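Local atomic coordinates of anaerobically-induced outer membrane porin OprE (Pseudomonas aeruginosa, PDB entry 4FRX), a protein that probably forms a diffusion channel (porin) through the bacterial outer membrane. Residues Ile24-Arg29 and Gln423-Leu428; Ser51-Gly56 and Lys111-Asn116; Val279-Phe284 and Ser308-Leu313. All blocks are in the same frame, centred on the assembly; numbering follows the deposited sequence. Where two conformers were deposited one is given.

Contact 1: Ile24-Arg29 and Gln423-Leu428; sequences INTDNR and QDENRL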
ATOM      1  N   ILE A  24       0.167  18.807  -2.186  1.00  9.81           N
ATOM      2  CA  ILE A  24       0.928  18.404  -1.013  1.00 10.80           C
ATOM      3  C   ILE A  24       1.964  19.448  -0.595  1.00 16.12           C
ATOM      4  O   ILE A  24       2.656  20.037  -1.439  1.00 14.97           O
ATOM      5  CB  ILE A  24       1.584  16.995  -1.190  1.00 13.42           C
ATOM      6  CG1 ILE A  24       2.299  16.556   0.089  1.00 11.65           C
ATOM      7  CG2 ILE A  24       2.570  16.979  -2.338  1.00 17.59           C
ATOM      8  CD1 ILE A  24       2.769  15.109   0.042  1.00 13.00           C
ATOM      9  N   ASN A  25       2.042  19.709   0.709  1.00 10.21           N
ATOM     10  CA  ASN A  25       3.131  20.527   1.221  1.00 14.36           C
ATOM     11  C   ASN A  25       3.821  19.849   2.393  1.00 14.28           C
ATOM     12  O   ASN A  25       3.178  19.221   3.227  1.00 15.07           O
ATOM     13  CB  ASN A  25       2.719  21.991   1.514  1.00 15.81           C
ATOM     14  CG  ASN A  25       1.720  22.134   2.661  1.00 32.68           C
ATOM     15  OD1 ASN A  25       1.826  21.481   3.698  1.00 43.72           O
ATOM     16  ND2 ASN A  25       0.758  23.029   2.483  1.00 38.37           N
ATOM     17  N   THR A  26       5.139  19.946   2.416  1.00 11.97           N
ATOM     18  CA  THR A  26       5.914  19.307   3.460  1.00 14.55           C
ATOM     19  C   THR A  26       6.861  20.325   4.078  1.00 20.45           C
ATOM     20  O   THR A  26       7.396  21.199   3.397  1.00 22.83           O
ATOM     21  CB  THR A  26       6.728  18.124   2.906  1.00 20.02           C
ATOM     22  OG1 THR A  26       5.877  17.268   2.142  1.00 23.67           O
ATOM     23  CG2 THR A  26       7.339  17.312   4.036  1.00 32.23           C
ATOM     24  N   ASP A  27       7.044  20.208   5.382  1.00 18.28           N
ATOM     25  CA  ASP A  27       7.978  21.044   6.111  1.00 24.77           C
ATOM     26  C   ASP A  27       8.948  20.098   6.820  1.00 24.85           C
ATOM     27  O   ASP A  27       8.523  19.264   7.621  1.00 19.91           O
ATOM     28  CB  ASP A  27       7.205  21.887   7.117  1.00 24.08           C
ATOM     29  CG  ASP A  27       7.975  23.106   7.575  1.00 50.32           C
ATOM     30  OD1 ASP A  27       9.225  23.082   7.555  1.00 54.74           O
ATOM     31  OD2 ASP A  27       7.323  24.096   7.962  1.00 58.18           O
ATOM     32  N   ASN A  28      10.234  20.199   6.487  1.00 23.52           N
ATOM     33  CA  ASN A  28      11.277  19.409   7.134  1.00 36.71           C
ATOM     34  C   ASN A  28      12.163  20.255   8.035  1.00 43.58           C
ATOM     35  O   ASN A  28      12.342  21.450   7.795  1.00 43.80           O
ATOM     36  CB  ASN A  28      12.160  18.727   6.094  1.00 42.35           C
ATOM     37  CG  ASN A  28      11.419  17.686   5.294  1.00 49.22           C
ATOM     38  OD1 ASN A  28      11.017  16.650   5.825  1.00 58.09           O
ATOM     39  ND2 ASN A  28      11.243  17.944   4.006  1.00 45.50           N
ATOM     40  N   ARG A  29      12.722  19.624   9.065  1.00 45.97           N
ATOM     41  CA  ARG A  29      13.705  20.265   9.939  1.00 41.95           C
ATOM     42  C   ARG A  29      14.816  19.290  10.330  1.00 43.72           C
ATOM     43  O   ARG A  29      14.547  18.157  10.738  1.00 40.10           O
ATOM     44  CB  ARG A  29      13.036  20.833  11.192  1.00 39.07           C
ATOM     45  CG  ARG A  29      12.204  22.084  10.947  1.00 43.25           C
ATOM     46  N   GLN A 423       9.149  16.240  10.438  1.00 22.33           N
ATOM     47  CA  GLN A 423       8.423  16.489   9.202  1.00 19.03           C
ATOM     48  C   GLN A 423       6.960  16.765   9.533  1.00 13.96           C
ATOM     49  O   GLN A 423       6.365  16.074  10.363  1.00 13.82           O
ATOM     50  CB  GLN A 423       8.558  15.250   8.294  1.00 23.23           C
ATOM     51  CG  GLN A 423       7.836  15.315   6.954  1.00 27.79           C
ATOM     52  CD  GLN A 423       8.208  14.163   6.024  1.00 30.26           C
ATOM     53  OE1 GLN A 423       9.148  13.409   6.283  1.00 26.24           O
ATOM     54  NE2 GLN A 423       7.464  14.022   4.938  1.00 34.83           N
ATOM     55  N   ASP A 424       6.400  17.794   8.902  1.00 15.10           N
ATOM     56  CA  ASP A 424       4.965  18.052   8.922  1.00 13.76           C
ATOM     57  C   ASP A 424       4.495  18.031   7.478  1.00 14.64           C
ATOM     58  O   ASP A 424       5.195  18.519   6.584  1.00 13.18           O
ATOM     59  CB  ASP A 424       4.643  19.419   9.534  1.00 13.21           C
ATOM     60  CG  ASP A 424       4.858  19.460  11.036  1.00 29.70           C
ATOM     61  OD1 ASP A 424       4.765  18.402  11.691  1.00 35.79           O
ATOM     62  OD2 ASP A 424       5.119  20.560  11.570  1.00 40.89           O
ATOM     63  N   GLU A 425       3.309  17.479   7.246  1.00 13.52           N
ATOM     64  CA  GLU A 425       2.815  17.303   5.889  1.00 13.39           C
ATOM     65  C   GLU A 425       1.322  17.575   5.825  1.00  9.22           C
ATOM     66  O   GLU A 425       0.561  17.149   6.701  1.00 10.55           O
ATOM     67  CB  GLU A 425       3.139  15.880   5.410  1.00 15.04           C
ATOM     68  CG  GLU A 425       2.751  15.562   3.984  1.00 15.84           C
ATOM     69  CD  GLU A 425       2.995  14.099   3.634  1.00 20.43           C
ATOM     70  OE1 GLU A 425       4.173  13.698   3.520  1.00 20.53           O
ATOM     71  OE2 GLU A 425       2.011  13.347   3.482  1.00 19.84           O
ATOM     72  N   ASN A 426       0.904  18.305   4.794  1.00 13.21           N
ATOM     73  CA  ASN A 426      -0.507  18.485   4.496  1.00 14.38           C
ATOM     74  C   ASN A 426      -0.797  17.958   3.114  1.00 14.92           C
ATOM     75  O   ASN A 426      -0.026  18.208   2.184  1.00 16.50           O
ATOM     76  CB  ASN A 426      -0.909  19.963   4.547  1.00 13.03           C
ATOM     77  CG  ASN A 426      -0.962  20.499   5.963  1.00 18.94           C
ATOM     78  OD1 ASN A 426      -1.855  20.148   6.735  1.00 13.87           O
ATOM     79  ND2 ASN A 426       0.006  21.345   6.318  1.00 18.91           N
ATOM     80  N   ARG A 427      -1.898  17.224   2.988  1.00 15.14           N
ATOM     81  CA  ARG A 427      -2.444  16.903   1.678  1.00  9.91           C
ATOM     82  C   ARG A 427      -3.855  17.466   1.548  1.00  9.12           C
ATOM     83  O   ARG A 427      -4.653  17.435   2.488  1.00 12.28           O
ATOM     84  CB  ARG A 427      -2.473  15.400   1.435  1.00  8.75           C
ATOM     85  CG  ARG A 427      -1.140  14.722   1.577  1.00 12.06           C
ATOM     86  CD  ARG A 427      -1.288  13.232   1.301  1.00 11.94           C
ATOM     87  NE  ARG A 427      -0.172  12.472   1.848  1.00 17.47           N
ATOM     88  CZ  ARG A 427      -0.111  11.145   1.851  1.00 17.36           C
ATOM     89  NH1 ARG A 427      -1.104  10.438   1.335  1.00 17.44           N
ATOM     90  NH2 ARG A 427       0.937  10.529   2.378  1.00 15.00           N
ATOM     91  N   LEU A 428      -4.148  17.994   0.367  1.00 10.13           N
ATOM     92  CA  LEU A 428      -5.495  18.407   0.027  1.00 13.64           C
ATOM     93  C   LEU A 428      -5.865  17.687  -1.250  1.00 14.16           C
ATOM     94  O   LEU A 428      -5.162  17.802  -2.262  1.00 14.29           O
ATOM     95  CB  LEU A 428      -5.545  19.922  -0.184  1.00 16.83           C
ATOM     96  CG  LEU A 428      -5.231  20.701   1.095  1.00 18.56           C
ATOM     97  CD1 LEU A 428      -5.160  22.202   0.835  1.00 22.33           C
ATOM     98  CD2 LEU A 428      -6.286  20.393   2.155  1.00 23.97           C
TER

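Contact 2: Ser51-Gly56 and Lys111-Asn116; sequences SGFTQG and KAKVSN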
ATOM      1  N   SER A  51     -13.022  -4.722 -20.319  1.00 10.18           N
ATOM      2  CA  SER A  51     -13.911  -5.410 -21.251  1.00 14.94           C
ATOM      3  C   SER A  51     -14.663  -6.508 -20.527  1.00 14.91           C
ATOM      4  O   SER A  51     -14.357  -6.830 -19.377  1.00 13.89           O
ATOM      5  CB  SER A  51     -13.129  -6.033 -22.404  1.00 15.18           C
ATOM      6  OG  SER A  51     -12.559  -7.274 -22.009  1.00 14.88           O
ATOM      7  N   GLY A  52     -15.652  -7.081 -21.213  1.00 16.92           N
ATOM      8  CA  GLY A  52     -16.281  -8.311 -20.770  1.00 18.01           C
ATOM      9  C   GLY A  52     -15.446  -9.464 -21.303  1.00 17.45           C
ATOM     10  O   GLY A  52     -14.334  -9.250 -21.800  1.00 14.58           O
ATOM     11  N   PHE A  53     -15.972 -10.681 -21.199  1.00 14.85           N
ATOM     12  CA  PHE A  53     -15.269 -11.869 -21.667  1.00 15.46           C
ATOM     13  C   PHE A  53     -15.961 -12.471 -22.884  1.00 12.69           C
ATOM     14  O   PHE A  53     -17.192 -12.539 -22.930  1.00 12.81           O
ATOM     15  CB  PHE A  53     -15.169 -12.910 -20.550  1.00 12.47           C
ATOM     16  CG  PHE A  53     -14.297 -12.475 -19.420  1.00 15.82           C
ATOM     17  CD1 PHE A  53     -14.825 -11.746 -18.366  1.00 19.67           C
ATOM     18  CD2 PHE A  53     -12.938 -12.763 -19.424  1.00 17.15           C
ATOM     19  CE1 PHE A  53     -14.016 -11.322 -17.323  1.00 24.32           C
ATOM     20  CE2 PHE A  53     -12.127 -12.345 -18.376  1.00 17.85           C
ATOM     21  CZ  PHE A  53     -12.673 -11.620 -17.329  1.00 17.47           C
ATOM     22  N   THR A  54     -15.159 -12.892 -23.858  1.00 12.90           N
ATOM     23  CA  THR A  54     -15.665 -13.621 -25.017  1.00 16.03           C
ATOM     24  C   THR A  54     -16.381 -14.892 -24.567  1.00 18.30           C
ATOM     25  O   THR A  54     -16.146 -15.397 -23.468  1.00 13.97           O
ATOM     26  CB  THR A  54     -14.540 -14.011 -25.984  1.00 16.25           C
ATOM     27  OG1 THR A  54     -13.551 -14.788 -25.291  1.00 11.07           O
ATOM     28  CG2 THR A  54     -13.885 -12.763 -26.589  1.00 15.35           C
ATOM     29  N   GLN A  55     -17.250 -15.412 -25.428  1.00 19.67           N
ATOM     30  CA  GLN A  55     -18.058 -16.567 -25.070  1.00 22.91           C
ATOM     31  C   GLN A  55     -17.246 -17.857 -25.107  1.00 15.25           C
ATOM     32  O   GLN A  55     -16.224 -17.948 -25.795  1.00 17.66           O
ATOM     33  CB  GLN A  55     -19.282 -16.662 -25.981  1.00 23.80           C
ATOM     34  CG  GLN A  55     -20.273 -15.511 -25.781  1.00 20.17           C
ATOM     35  N   GLY A  56     -17.702 -18.846 -24.354  1.00 14.24           N
ATOM     36  CA  GLY A  56     -17.018 -20.124 -24.281  1.00 12.56           C
ATOM     37  C   GLY A  56     -16.616 -20.403 -22.847  1.00 21.85           C
ATOM     38  O   GLY A  56     -16.592 -19.493 -22.011  1.00 20.18           O
ATOM     39  N   LYS A 111      -6.665 -10.782 -20.121  1.00  8.56           N
ATOM     40  CA  LYS A 111      -7.311 -11.625 -19.116  1.00 12.22           C
ATOM     41  C   LYS A 111      -8.067 -12.810 -19.702  1.00 12.75           C
ATOM     42  O   LYS A 111      -8.582 -12.756 -20.821  1.00 13.57           O
ATOM     43  CB  LYS A 111      -8.229 -10.801 -18.211  1.00 14.21           C
ATOM     44  CG  LYS A 111      -9.478 -10.300 -18.887  1.00 17.86           C
ATOM     45  CD  LYS A 111     -10.134  -9.188 -18.075  1.00 18.31           C
ATOM     46  CE  LYS A 111     -11.326  -8.594 -18.814  1.00 17.52           C
ATOM     47  NZ  LYS A 111     -12.115  -7.657 -17.951  1.00 16.44           N
ATOM     48  N   ALA A 112      -8.114 -13.888 -18.935  1.00 11.66           N
ATOM     49  CA  ALA A 112      -8.896 -15.052 -19.308  1.00 17.20           C
ATOM     50  C   ALA A 112      -9.660 -15.496 -18.083  1.00 16.81           C
ATOM     51  O   ALA A 112      -9.200 -15.300 -16.959  1.00 18.08           O
ATOM     52  CB  ALA A 112      -7.992 -16.166 -19.810  1.00 14.30           C
ATOM     53  N   LYS A 113     -10.833 -16.079 -18.285  1.00 12.83           N
ATOM     54  CA  LYS A 113     -11.625 -16.517 -17.148  1.00 13.68           C
ATOM     55  C   LYS A 113     -12.368 -17.802 -17.447  1.00 16.00           C
ATOM     56  O   LYS A 113     -12.897 -17.972 -18.539  1.00 13.51           O
ATOM     57  CB  LYS A 113     -12.608 -15.420 -16.749  1.00 16.33           C
ATOM     58  CG  LYS A 113     -13.385 -15.682 -15.463  1.00 13.91           C
ATOM     59  CD  LYS A 113     -13.873 -14.347 -14.913  1.00 21.25           C
ATOM     60  CE  LYS A 113     -14.774 -14.521 -13.705  1.00 31.47           C
ATOM     61  NZ  LYS A 113     -15.310 -13.198 -13.246  1.00 33.38           N
ATOM     62  N   VAL A 114     -12.367 -18.705 -16.471  1.00 16.65           N
ATOM     63  CA  VAL A 114     -13.200 -19.893 -16.492  1.00 19.35           C
ATOM     64  C   VAL A 114     -13.940 -19.925 -15.163  1.00 21.13           C
ATOM     65  O   VAL A 114     -13.313 -19.935 -14.091  1.00 13.43           O
ATOM     66  CB  VAL A 114     -12.374 -21.172 -16.610  1.00 24.03           C
ATOM     67  CG1 VAL A 114     -13.305 -22.381 -16.769  1.00 22.90           C
ATOM     68  CG2 VAL A 114     -11.393 -21.078 -17.777  1.00 22.89           C
ATOM     69  N   SER A 115     -15.267 -19.925 -15.236  1.00 25.94           N
ATOM     70  CA  SER A 115     -16.117 -19.891 -14.049  1.00 28.55           C
ATOM     71  C   SER A 115     -15.798 -18.653 -13.201  1.00 26.69           C
ATOM     72  O   SER A 115     -16.006 -17.527 -13.649  1.00 21.56           O
ATOM     73  CB  SER A 115     -15.987 -21.190 -13.242  1.00 30.55           C
ATOM     74  OG  SER A 115     -17.058 -21.329 -12.322  1.00 27.72           O
ATOM     75  N   ASN A 116     -15.286 -18.864 -11.991  1.00 27.32           N
ATOM     76  CA  ASN A 116     -14.905 -17.757 -11.113  1.00 26.18           C
ATOM     77  C   ASN A 116     -13.404 -17.720 -10.860  1.00 22.51           C
ATOM     78  O   ASN A 116     -12.952 -17.322  -9.786  1.00 23.25           O
ATOM     79  CB  ASN A 116     -15.656 -17.836  -9.780  1.00 21.11           C
ATOM     80  CG  ASN A 116     -17.147 -17.651  -9.949  1.00 27.99           C
ATOM     81  OD1 ASN A 116     -17.618 -16.547 -10.222  1.00 33.81           O
ATOM     82  ND2 ASN A 116     -17.897 -18.730  -9.791  1.00 21.71           N
TER

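Contact 3: Val279-Phe284 and Ser308-Leu313; sequences VDNRAF and SDFPFL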
ATOM      1  N   VAL A 279      17.954 -10.263   5.780  1.00  8.09           N
ATOM      2  CA  VAL A 279      16.558 -10.159   6.213  1.00 12.03           C
ATOM      3  C   VAL A 279      16.347 -11.123   7.385  1.00 15.15           C
ATOM      4  O   VAL A 279      16.817 -12.254   7.344  1.00  7.66           O
ATOM      5  CB  VAL A 279      15.557 -10.462   5.071  1.00 11.79           C
ATOM      6  CG1 VAL A 279      14.139 -10.573   5.612  1.00 11.06           C
ATOM      7  CG2 VAL A 279      15.631  -9.386   4.001  1.00  9.40           C
ATOM      8  N   ASP A 280      15.645 -10.655   8.417  1.00 12.57           N
ATOM      9  CA  ASP A 280      15.497 -11.353   9.688  1.00 12.00           C
ATOM     10  C   ASP A 280      14.534 -10.520  10.524  1.00  9.60           C
ATOM     11  O   ASP A 280      14.952  -9.734  11.364  1.00  7.69           O
ATOM     12  CB  ASP A 280      16.859 -11.451  10.404  1.00 13.81           C
ATOM     13  CG  ASP A 280      16.752 -11.984  11.834  1.00 22.01           C
ATOM     14  OD1 ASP A 280      15.970 -12.925  12.059  1.00 18.61           O
ATOM     15  OD2 ASP A 280      17.458 -11.459  12.730  1.00 17.63           O
ATOM     16  N   ASN A 281      13.233 -10.693  10.291  1.00 12.41           N
ATOM     17  CA  ASN A 281      12.221  -9.902  10.974  1.00  9.15           C
ATOM     18  C   ASN A 281      10.959 -10.718  11.288  1.00 12.41           C
ATOM     19  O   ASN A 281      10.460 -11.475  10.452  1.00  7.94           O
ATOM     20  CB  ASN A 281      11.860  -8.666  10.131  1.00  6.24           C
ATOM     21  CG  ASN A 281      10.853  -7.745  10.819  1.00 10.31           C
ATOM     22  OD1 ASN A 281      11.230  -6.772  11.466  1.00 22.21           O
ATOM     23  ND2 ASN A 281       9.575  -8.040  10.666  1.00  9.70           N
ATOM     24  N   ARG A 282      10.495 -10.594  12.522  1.00  8.93           N
ATOM     25  CA  ARG A 282       9.215 -11.145  12.933  0.52 10.25           C
ATOM     26  C   ARG A 282       8.348  -9.989  13.421  1.00 11.45           C
ATOM     27  O   ARG A 282       8.769  -9.212  14.265  1.00 15.05           O
ATOM     28  CB  ARG A 282       9.402 -12.209  14.029  0.52 15.32           C
ATOM     29  CG  ARG A 282      10.190 -13.436  13.567  0.52 18.41           C
ATOM     30  CD  ARG A 282      10.415 -14.455  14.684  0.52 24.09           C
ATOM     31  NE  ARG A 282      11.283 -13.966  15.756  0.52 20.20           N
ATOM     32  CZ  ARG A 282      10.836 -13.492  16.917  0.52 21.26           C
ATOM     33  NH1 ARG A 282       9.534 -13.436  17.160  0.52 30.09           N
ATOM     34  NH2 ARG A 282      11.690 -13.073  17.835  0.52 22.06           N
ATOM     35  N   ALA A 283       7.143  -9.856  12.862  1.00 14.20           N
ATOM     36  CA  ALA A 283       6.251  -8.750  13.220  1.00 10.81           C
ATOM     37  C   ALA A 283       4.945  -9.346  13.751  1.00 12.27           C
ATOM     38  O   ALA A 283       4.450 -10.311  13.196  1.00 10.97           O
ATOM     39  CB  ALA A 283       5.961  -7.926  12.003  1.00 10.31           C
ATOM     40  N   PHE A 284       4.402  -8.802  14.827  1.00  7.88           N
ATOM     41  CA  PHE A 284       3.130  -9.276  15.375  0.73 10.54           C
ATOM     42  C   PHE A 284       2.308  -8.068  15.795  1.00 12.87           C
ATOM     43  O   PHE A 284       2.837  -7.158  16.409  1.00  7.79           O
ATOM     44  CB  PHE A 284       3.352 -10.181  16.595  0.73 10.69           C
ATOM     45  CG  PHE A 284       2.071 -10.585  17.285  0.73 19.26           C
ATOM     46  CD1 PHE A 284       1.272 -11.592  16.759  0.73 30.07           C
ATOM     47  CD2 PHE A 284       1.658  -9.952  18.448  0.73 30.11           C
ATOM     48  CE1 PHE A 284       0.089 -11.964  17.382  0.73 30.91           C
ATOM     49  CE2 PHE A 284       0.474 -10.317  19.073  0.73 34.51           C
ATOM     50  CZ  PHE A 284      -0.308 -11.326  18.538  0.73 33.58           C
ATOM     51  N   SER A 308      16.558  -7.159  11.065  1.00 10.84           N
ATOM     52  CA  SER A 308      16.230  -6.366   9.875  1.00  6.57           C
ATOM     53  C   SER A 308      14.929  -5.610  10.075  1.00 10.86           C
ATOM     54  O   SER A 308      14.087  -6.007  10.895  1.00  7.15           O
ATOM     55  CB  SER A 308      16.132  -7.245   8.628  1.00  3.92           C
ATOM     56  OG  SER A 308      14.823  -7.789   8.495  1.00 10.12           O
ATOM     57  N   ASP A 309      14.785  -4.508   9.344  1.00 14.78           N
ATOM     58  CA  ASP A 309      13.492  -3.839   9.217  1.00 11.26           C
ATOM     59  C   ASP A 309      12.487  -4.814   8.636  1.00  9.23           C
ATOM     60  O   ASP A 309      12.836  -5.865   8.087  1.00 10.82           O
ATOM     61  CB  ASP A 309      13.572  -2.635   8.274  1.00  8.36           C
ATOM     62  CG  ASP A 309      14.482  -1.523   8.784  1.00 12.76           C
ATOM     63  OD1 ASP A 309      15.026  -1.593   9.914  1.00  9.56           O
ATOM     64  OD2 ASP A 309      14.640  -0.555   8.021  1.00 10.93           O
ATOM     65  N   PHE A 310      11.220  -4.478   8.767  1.00 12.48           N
ATOM     66  CA  PHE A 310      10.197  -5.261   8.110  1.00 10.29           C
ATOM     67  C   PHE A 310      10.326  -5.071   6.598  1.00 10.76           C
ATOM     68  O   PHE A 310      10.305  -3.939   6.132  1.00  7.58           O
ATOM     69  CB  PHE A 310       8.833  -4.762   8.541  1.00  6.48           C
ATOM     70  CG  PHE A 310       7.706  -5.434   7.818  1.00  3.57           C
ATOM     71  CD1 PHE A 310       7.345  -6.737   8.131  1.00  9.76           C
ATOM     72  CD2 PHE A 310       6.997  -4.756   6.831  1.00  7.37           C
ATOM     73  CE1 PHE A 310       6.293  -7.362   7.477  1.00  5.04           C
ATOM     74  CE2 PHE A 310       5.949  -5.363   6.172  1.00  5.08           C
ATOM     75  CZ  PHE A 310       5.592  -6.677   6.498  1.00 10.00           C
ATOM     76  N   PRO A 311      10.469  -6.170   5.828  1.00  5.28           N
ATOM     77  CA  PRO A 311      10.658  -6.025   4.376  1.00 12.81           C
ATOM     78  C   PRO A 311       9.351  -5.965   3.570  1.00 13.03           C
ATOM     79  O   PRO A 311       8.377  -6.670   3.860  1.00  9.71           O
ATOM     80  CB  PRO A 311      11.444  -7.290   4.006  1.00 12.34           C
ATOM     81  CG  PRO A 311      10.858  -8.336   4.933  1.00  7.39           C
ATOM     82  CD  PRO A 311      10.595  -7.575   6.255  1.00  7.62           C
ATOM     83  N   PHE A 312       9.354  -5.119   2.542  1.00  6.66           N
ATOM     84  CA  PHE A 312       8.229  -4.950   1.624  1.00  6.91           C
ATOM     85  C   PHE A 312       8.755  -4.295   0.338  1.00 10.32           C
ATOM     86  O   PHE A 312       9.789  -3.605   0.358  1.00  7.47           O
ATOM     87  CB  PHE A 312       7.116  -4.097   2.249  1.00  6.16           C
ATOM     88  CG  PHE A 312       7.584  -2.764   2.759  1.00 11.52           C
ATOM     89  CD1 PHE A 312       8.205  -2.658   4.000  1.00 10.49           C
ATOM     90  CD2 PHE A 312       7.407  -1.616   2.004  1.00 14.27           C
ATOM     91  CE1 PHE A 312       8.645  -1.426   4.480  1.00 10.44           C
ATOM     92  CE2 PHE A 312       7.842  -0.372   2.477  1.00 15.04           C
ATOM     93  CZ  PHE A 312       8.451  -0.281   3.720  1.00 14.51           C
ATOM     94  N   LEU A 313       8.038  -4.497  -0.764  1.00 12.12           N
ATOM     95  CA  LEU A 313       8.480  -4.003  -2.071  1.00  8.43           C
ATOM     96  C   LEU A 313       8.544  -2.476  -2.066  1.00  9.02           C
ATOM     97  O   LEU A 313       7.575  -1.816  -1.730  1.00 13.62           O
ATOM     98  CB  LEU A 313       7.540  -4.482  -3.170  1.00  6.71           C
ATOM     99  CG  LEU A 313       7.423  -5.999  -3.321  1.00 11.40           C
ATOM    100  CD1 LEU A 313       6.562  -6.347  -4.525  1.00 17.32           C
ATOM    101  CD2 LEU A 313       8.809  -6.679  -3.395  1.00 12.87           C
TER

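Contact 1: Ile24-Arg29 and Gln423-Leu428
E425 OE2 is the acceptor for three nitrogens, and I24 packs against the same carboxylate from the facing strand. R427, two residues further along the same strand as E425, grips it side-on: R427 NE lies 2.9 Å from E425 OE2, on the anti side and 30° out of the carboxylate plane, while NH2 makes a more bent bond to the syn lone pair. Q330, on a loop, supplies the third donor, which should limit rotation of the E425 carboxylate. I24 reaches it because CG1 stands anti to its backbone N (chi1 -176°), which brings I24 CD1 to 3.7 Å from E425 CD, a methyl that probably lowers the solvent access of the ion pair. Further along this face T26 CG2 touches Q423 NE2 at 3.4 Å, and the N28 and Q423 side chains run side by side, N28 OD1 against Q423 CG.

The other face carries N25, D27, D424 and N426. N426 ND2 gives a hydrogen bond of 3.2 Å to a lone pair of N25 OD1, which lies in the plane of the N426 amide, although the two amides stand nearly perpendicular (84°). Asparagine suits both places, since each amide has a second use: N25 ND2 bonds Y23 OH, and N426 OD1 accepts from N404 and W402. D27 OD2 and D424 OD2 are 5.5 Å apart, a cost probably eased by the salt bridge of D424 with R408.

Between these two faces the backbones pair antiparallel. N25 and N426 exchange two bonds, as do D27 and D424, where D27 N to D424 O is 2.8 Å. This pairing joins strand 17-28 to strand 423-434, the first strand to the last, and closes the barrel; strand 37-50 flanks it on one side and strand 399-409 on the other, while loops bearing R137 and Q330 cover the inward face of I24 and E425.

Contact 2: Ser51-Gly56 and Lys111-Asn116
In this β-barrel the turn that joins strands 37-50 and 59-71, probably on the periplasmic side, packs on one face of strand 102-114 near its end, so that S51 and F53 meet K111 and K113. Strand 59-71 runs between the two and pairs with both neighbours.

The apolar part centres on F53, whose side chain crosses both lysine chains at about a right angle. K113 CB sits over one face, 3.8 Å from the F53 ring centroid and 24° off the normal, a CH-pi contact; K111 CE makes a second, 4.1 Å from the F53 centroid and off-centre. Lysine suits these places because its long methylene chain can lie along an aromatic ring while the ammonium goes elsewhere. E118 of strand 117-121 touches the same three side chains.

The polar part is carried by K111. With chi1 at 71° and an extended chain beyond CG, it passes the ring and delivers NZ to the turn, where D63 of strand 59-71 forms a salt bridge with it. S51 OG, accepting from V62 N, donates to G52 O at 2.7 Å and so helps fix the turn. K111 NZ itself bonds S51 O at 2.8 Å, tilted 32° from the carbonyl plane.

Contact 3: Val279-Phe284 and Ser308-Leu313
S308 turns its side chain toward D280, and its few atoms carry the polar part of this contact. S308 CB comes first, 3.5 Å from D280 N and close to V279 CA. With chi1 at 86°, S308 OG lies between the backbone N and the carbonyl carbon, where it accepts a hydrogen bond from D280 N at 3.0 Å and gives its own proton to D309 O at 2.8 Å. One small hydroxyl thus ties the strand to the loop and bonds within the loop itself. The return bond, S308 N to D280 O, is also 3.0 Å, but the donor lies 44° above the carbonyl plane.

N281 CB packs beside S308 OG at 3.5 Å. Two apolar touches extend the contact: V279 CG1 meets P311 CG at 4.0 Å, and A283 CB touches F310 CD1 obliquely at 4.3 Å, the short alanine leaving width for the ring. F310 also stacks edge-to-face with F246.

Residues 308-311, in the loop between strands 295-305 and 340-349, run at 79° to residues 279-283, consistent with a loop folded into the barrel; strands 237-250 and 295-305 pair with strand 280-292, and side chains of this contact also touch strands 221-234 and 266-267.

In the fold
The three contacts sit at separate places on one barrel wall. Contact 1 joins the chain's two end strands, and contacts 2 and 3 follow in series within the long loop of chain that it closes. Contacts 1 and 2 lie on opposite sides of the chain's centre, their centres about 45 Å apart; contact 3 is nearer to contact 1, about 27 Å between centres and 13 Å between nearest atoms, and about 38 Å from contact 2 centre to centre. Bound detergent (C8E) comes within about 6 Å of the S51 side chain, but stays about 11 Å from the side chains of N426 and A283. Contact 3 is largely buried, whereas contact 1 is a surface contact.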